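Local coordinates for membrane lipoprotein family protein (Aeropyrum pernix, PDB 4PEV), which binds adenosine and probably acts as the membrane-anchored solute-binding component of an ABC transporter for nucleosides, at residues 162-167 with 382-387; 169-174 with 207-212. One frame throughout, in Å; residues are numbered along the deposited sequence.

Interaction 1: 162-167 with 382-387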
loop_
_atom_site.group_PDB
_atom_site.type_symbol
_atom_site.label_atom_id
_atom_site.label_comp_id
_atom_site.label_asym_id
_atom_site.label_seq_id
_atom_site.Cartn_x
_atom_site.Cartn_y
_atom_site.Cartn_z
ATOM N N VAL C 162 -3.450 0.519 -8.875
ATOM C CA VAL C 162 -4.383 0.041 -7.836
ATOM C C VAL C 162 -5.154 1.174 -7.102
ATOM O O VAL C 162 -6.339 1.029 -6.815
ATOM C CB VAL C 162 -3.675 -0.896 -6.825
ATOM C CG1 VAL C 162 -2.807 -0.117 -5.841
ATOM C CG2 VAL C 162 -4.687 -1.745 -6.075
ATOM N N ALA C 163 -4.488 2.287 -6.806
ATOM C CA ALA C 163 -5.129 3.410 -6.126
ATOM C C ALA C 163 -6.264 4.014 -6.950
ATOM O O ALA C 163 -7.279 4.447 -6.393
ATOM C CB ALA C 163 -4.107 4.483 -5.805
ATOM N N SER C 164 -6.084 4.069 -8.269
ATOM C CA SER C 164 -7.138 4.542 -9.154
ATOM C C SER C 164 -8.373 3.671 -9.042
ATOM O O SER C 164 -9.484 4.186 -9.074
ATOM C CB SER C 164 -6.661 4.617 -10.625
ATOM O OG SER C 164 -6.371 3.339 -11.185
ATOM N N LEU C 165 -8.194 2.360 -8.923
ATOM C CA LEU C 165 -9.350 1.475 -8.765
ATOM C C LEU C 165 -10.045 1.782 -7.449
ATOM O O LEU C 165 -11.273 1.806 -7.376
ATOM C CB LEU C 165 -8.939 0.014 -8.784
ATOM C CG LEU C 165 -8.238 -0.423 -10.059
ATOM C CD1 LEU C 165 -7.929 -1.912 -10.024
ATOM C CD2 LEU C 165 -9.094 -0.098 -11.269
ATOM N N VAL C 166 -9.239 2.023 -6.420
ATOM C CA VAL C 166 -9.727 2.370 -5.101
ATOM C C VAL C 166 -10.451 3.719 -5.147
ATOM O O VAL C 166 -11.493 3.880 -4.518
ATOM C CB VAL C 166 -8.555 2.366 -4.081
ATOM C CG1 VAL C 166 -8.877 3.177 -2.836
ATOM C CG2 VAL C 166 -8.181 0.936 -3.713
ATOM N N GLY C 167 -9.903 4.674 -5.893
ATOM C CA GLY C 167 -10.505 5.996 -6.031
ATOM C C GLY C 167 -11.920 5.913 -6.557
ATOM O O GLY C 167 -12.829 6.556 -6.029
ATOM N N GLU C 382 -13.894 -2.353 -13.500
ATOM C CA GLU C 382 -13.558 -3.274 -14.585
ATOM C C GLU C 382 -13.141 -2.554 -15.885
ATOM O O GLU C 382 -12.233 -2.991 -16.580
ATOM C CB GLU C 382 -14.738 -4.228 -14.830
ATOM C CG GLU C 382 -14.461 -5.338 -15.838
ATOM C CD GLU C 382 -13.156 -6.083 -15.570
ATOM O OE1 GLU C 382 -13.050 -6.745 -14.512
ATOM O OE2 GLU C 382 -12.230 -6.003 -16.418
ATOM N N GLU C 383 -13.789 -1.440 -16.189
ATOM C CA GLU C 383 -13.485 -0.694 -17.397
ATOM C C GLU C 383 -12.153 0.019 -17.288
ATOM O O GLU C 383 -11.577 0.364 -18.303
ATOM C CB GLU C 383 -14.618 0.300 -17.705
ATOM C CG GLU C 383 -14.287 1.505 -18.597
ATOM C CD GLU C 383 -15.464 2.485 -18.683
ATOM O OE1 GLU C 383 -16.582 2.027 -19.035
ATOM O OE2 GLU C 383 -15.283 3.699 -18.379
ATOM N N LEU C 384 -11.660 0.261 -16.075
ATOM C CA LEU C 384 -10.348 0.891 -15.914
ATOM C C LEU C 384 -9.252 -0.154 -15.765
ATOM O O LEU C 384 -8.179 -0.032 -16.349
ATOM C CB LEU C 384 -10.334 1.838 -14.721
ATOM C CG LEU C 384 -9.023 2.614 -14.509
ATOM C CD1 LEU C 384 -8.548 3.301 -15.782
ATOM C CD2 LEU C 384 -9.171 3.636 -13.385
ATOM N N LYS C 385 -9.528 -1.175 -14.968
ATOM C CA LYS C 385 -8.644 -2.322 -14.822
ATOM C C LYS C 385 -8.243 -2.850 -16.182
ATOM O O LYS C 385 -7.083 -3.185 -16.396
ATOM C CB LYS C 385 -9.368 -3.393 -14.012
ATOM C CG LYS C 385 -8.795 -4.797 -14.002
ATOM C CD LYS C 385 -9.611 -5.614 -13.000
ATOM C CE LYS C 385 -9.861 -7.056 -13.431
ATOM N NZ LYS C 385 -9.039 -8.012 -12.634
ATOM N N GLN C 386 -9.196 -2.896 -17.111
ATOM C CA GLN C 386 -8.931 -3.452 -18.435
ATOM C C GLN C 386 -8.248 -2.500 -19.388
ATOM O O GLN C 386 -7.458 -2.933 -20.218
ATOM C CB GLN C 386 -10.194 -4.036 -19.073
ATOM C CG GLN C 386 -10.255 -5.546 -18.921
ATOM C CD GLN C 386 -8.926 -6.204 -19.283
ATOM O OE1 GLN C 386 -8.297 -5.856 -20.291
ATOM N NE2 GLN C 386 -8.475 -7.136 -18.440
ATOM N N LYS C 387 -8.537 -1.211 -19.278
ATOM C CA LYS C 387 -7.803 -0.229 -20.062
ATOM C C LYS C 387 -6.335 -0.213 -19.652
ATOM O O LYS C 387 -5.469 0.091 -20.469
ATOM C CB LYS C 387 -8.434 1.161 -19.937
ATOM C CG LYS C 387 -9.738 1.268 -20.730
ATOM C CD LYS C 387 -10.592 2.481 -20.370
ATOM C CE LYS C 387 -9.992 3.771 -20.900
ATOM N NZ LYS C 387 -10.859 4.941 -20.593
#

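Interaction 2: 169-174 with 207-212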
loop_
_atom_site.group_PDB
_atom_site.type_symbol
_atom_site.label_atom_id
_atom_site.label_comp_id
_atom_site.label_asym_id
_atom_site.label_seq_id
_atom_site.Cartn_x
_atom_site.Cartn_y
_atom_site.Cartn_z
ATOM N N ILE C 169 -13.905 3.325 -6.373
ATOM C CA ILE C 169 -14.732 2.690 -5.346
ATOM C C ILE C 169 -15.173 3.673 -4.255
ATOM O O ILE C 169 -16.339 3.681 -3.840
ATOM C CB ILE C 169 -13.989 1.529 -4.657
ATOM C CG1 ILE C 169 -13.658 0.410 -5.654
ATOM C CG2 ILE C 169 -14.814 0.983 -3.482
ATOM C CD1 ILE C 169 -14.866 -0.377 -6.121
ATOM N N ALA C 170 -14.237 4.484 -3.785
ATOM C CA ALA C 170 -14.502 5.375 -2.679
ATOM C C ALA C 170 -15.411 6.501 -3.131
ATOM O O ALA C 170 -16.269 6.947 -2.390
ATOM C CB ALA C 170 -13.198 5.922 -2.129
ATOM N N ALA C 171 -15.227 6.968 -4.353
ATOM C CA ALA C 171 -16.143 7.953 -4.904
ATOM C C ALA C 171 -17.545 7.385 -4.955
ATOM O O ALA C 171 -18.515 8.105 -4.749
ATOM C CB ALA C 171 -15.710 8.386 -6.300
ATOM N N ASP C 172 -17.643 6.092 -5.227
ATOM C CA ASP C 172 -18.933 5.446 -5.383
ATOM C C ASP C 172 -19.602 5.227 -4.052
ATOM O O ASP C 172 -20.810 5.419 -3.928
ATOM C CB ASP C 172 -18.789 4.104 -6.097
ATOM C CG ASP C 172 -20.116 3.400 -6.276
ATOM O OD1 ASP C 172 -21.017 3.943 -6.980
ATOM O OD2 ASP C 172 -20.253 2.295 -5.701
ATOM N N ILE C 173 -18.823 4.818 -3.061
ATOM C CA ILE C 173 -19.350 4.604 -1.720
ATOM C C ILE C 173 -19.796 5.923 -1.122
ATOM O O ILE C 173 -20.798 5.976 -0.424
ATOM C CB ILE C 173 -18.308 3.967 -0.800
ATOM C CG1 ILE C 173 -18.005 2.542 -1.257
ATOM C CG2 ILE C 173 -18.790 3.968 0.646
ATOM C CD1 ILE C 173 -16.875 1.875 -0.488
ATOM N N ALA C 174 -19.060 6.988 -1.405
ATOM C CA ALA C 174 -19.398 8.309 -0.895
ATOM C C ALA C 174 -20.660 8.849 -1.569
ATOM O O ALA C 174 -21.517 9.459 -0.931
ATOM C CB ALA C 174 -18.235 9.255 -1.118
ATOM N N TYR C 207 -7.080 10.460 -9.487
ATOM C CA TYR C 207 -7.454 10.070 -10.828
ATOM C C TYR C 207 -8.729 9.268 -10.780
ATOM O O TYR C 207 -9.677 9.577 -11.480
ATOM C CB TYR C 207 -6.355 9.244 -11.498
ATOM C CG TYR C 207 -6.724 8.832 -12.900
ATOM C CD1 TYR C 207 -7.477 7.697 -13.120
ATOM C CD2 TYR C 207 -6.341 9.590 -14.003
ATOM C CE1 TYR C 207 -7.835 7.311 -14.391
ATOM C CE2 TYR C 207 -6.696 9.206 -15.293
ATOM C CZ TYR C 207 -7.453 8.064 -15.469
ATOM O OH TYR C 207 -7.829 7.631 -16.715
ATOM N N GLY C 208 -8.736 8.230 -9.955
ATOM C CA GLY C 208 -9.874 7.320 -9.858
ATOM C C GLY C 208 -11.160 7.988 -9.416
ATOM O O GLY C 208 -12.230 7.597 -9.842
ATOM N N VAL C 209 -11.060 8.994 -8.556
ATOM C CA VAL C 209 -12.244 9.720 -8.081
ATOM C C VAL C 209 -12.791 10.611 -9.189
ATOM O O VAL C 209 -14.003 10.673 -9.386
ATOM C CB VAL C 209 -11.937 10.591 -6.832
ATOM C CG1 VAL C 209 -13.063 11.590 -6.562
ATOM C CG2 VAL C 209 -11.687 9.715 -5.610
ATOM N N GLN C 210 -11.901 11.316 -9.890
ATOM C CA GLN C 210 -12.317 12.203 -10.971
ATOM C C GLN C 210 -12.876 11.402 -12.123
ATOM O O GLN C 210 -13.802 11.853 -12.793
ATOM C CB GLN C 210 -11.156 13.046 -11.474
ATOM C CG GLN C 210 -10.614 14.050 -10.474
ATOM C CD GLN C 210 -11.627 15.115 -10.134
ATOM O OE1 GLN C 210 -12.672 14.817 -9.575
ATOM N NE2 GLN C 210 -11.323 16.359 -10.468
ATOM N N TYR C 211 -12.312 10.217 -12.347
ATOM C CA TYR C 211 -12.784 9.321 -13.389
ATOM C C TYR C 211 -14.239 8.999 -13.101
ATOM O O TYR C 211 -15.106 9.197 -13.945
ATOM C CB TYR C 211 -11.931 8.055 -13.403
ATOM C CG TYR C 211 -12.143 7.095 -14.561
ATOM C CD1 TYR C 211 -13.116 6.101 -14.496
ATOM C CD2 TYR C 211 -11.329 7.141 -15.692
ATOM C CE1 TYR C 211 -13.292 5.199 -15.530
ATOM C CE2 TYR C 211 -11.496 6.241 -16.731
ATOM C CZ TYR C 211 -12.480 5.271 -16.641
ATOM O OH TYR C 211 -12.671 4.368 -17.665
ATOM N N TYR C 212 -14.498 8.536 -11.885
ATOM C CA TYR C 212 -15.849 8.242 -11.433
ATOM C C TYR C 212 -16.759 9.441 -11.626
ATOM O O TYR C 212 -17.767 9.336 -12.289
ATOM C CB TYR C 212 -15.839 7.830 -9.969
ATOM C CG TYR C 212 -17.193 7.443 -9.470
ATOM C CD1 TYR C 212 -17.691 6.174 -9.683
ATOM C CD2 TYR C 212 -17.990 8.358 -8.804
ATOM C CE1 TYR C 212 -18.943 5.816 -9.227
ATOM C CE2 TYR C 212 -19.249 8.011 -8.344
ATOM C CZ TYR C 212 -19.719 6.741 -8.558
ATOM O OH TYR C 212 -20.966 6.401 -8.091
#

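Interaction 1: 162-167 with 382-387
Leu384, its CG anti to the backbone N (chi1 -177°), and Leu165, whose CG stands beside its own N (chi1 -59°), send their side chains obliquely past one another between two nearly antiparallel helices. The Leu384 branch ends at Ser164, where Leu384 CD2 lies 3.6 Å from Ser164 OG. That hydroxyl keeps its hydrogen bonding on its own helix, with the carbonyl oxygens of Gln160 and Glu161, and so the leucine methyl meets an already satisfied polar atom. Leu165 answers from the next position. Leu165 CD2 settles over the backbone of the partner helix, 3.9 Å from Lys385 N and 4.1 Å from Leu384 CB. In this α/β lobe of the periplasmic-binding-protein type, helix 159-181 shows Val162 and Val166 to strand 331-333 and gives this other flank to helix 375-389, which comes late in the chain. The axes come no closer than 9.9 Å and run at 165°, a separation bridged by the two leucines and Ser164. Lys385 adds the root of its side chain, with Lys385 CB 4.3 Å from Leu165 CD2, while its chain then leads away from the contact. Tyr207 of helix 196-214 packs against both Ser164 and Leu384.

Interaction 2: 169-174 with 207-212
Asp172 OD1 is gripped by two hydroxyls: Ser374 OG, in the link between helices 358-372 and 375-389, hydrogen-bonds to it, and Tyr212 OH donates a weak hydrogen bond of 2.7 Å. The carboxylate and the ring are turned 65° against each other. Asn175 ND2 also bonds to the phenol oxygen, while the second carboxylate oxygen, OD2, has a weak partner in Asn176; these contacts supply the buried polar group with several mates and help to fix its rotation. The ring gets there because Tyr212 holds CG anti to its backbone N (chi1 -177°), which lays the phenol across the turn of helix at Ala171 and Asp172. One face is covered by that backbone, with Asp172 N 3.9 Å above the centre of the Tyr212 ring and the Ala171 carbonyl carbon nearer the rim. Helix 159-181 leads into strand 186-191 of the mixed sheet, and helix 196-214 follows that strand as the crossover to the parallel neighbour 222-226, so the contact joins successive helices of one α/β lobe. They cross at 51°, their axes 8.4 Å apart, with a small residue at the crossing: Ala171 CB touches Tyr212 CD2, lies 4.1 Å from Val209 CA and meets Val209 CG1 at 4.2 Å. A leucine in place of Tyr212 would probably leave Asp172 and Asn175 without their shared phenol partner and leave the backbone of Ala171 and Asp172 less well covered. Elsewhere on helix 159-181, Ala170, Ile173 and Ala174 pack against Val250 of strand 248-254.

Helix 159-181 serves both contacts, giving its earlier turns to helix 375-389 in interaction 1 and its later turns to helix 196-214 in interaction 2; the two centres lie 10 Å apart. The remaining pair of helices meets directly, which closes a three-helix cluster. Glu383 OE2 and Tyr211 OH, 2.8 Å apart, probably form a hydrogen bond, and Leu384 CD2 packs 4.0 Å from Tyr207 CE1. Tyr212 similarly reaches Leu380, one turn before Leu384. Neither contact takes part in the adenosine site, whose binding residues include Asp60, Asp142, Gly256 and Asp282; both instead join helices within one lobe, away from the adenosine site.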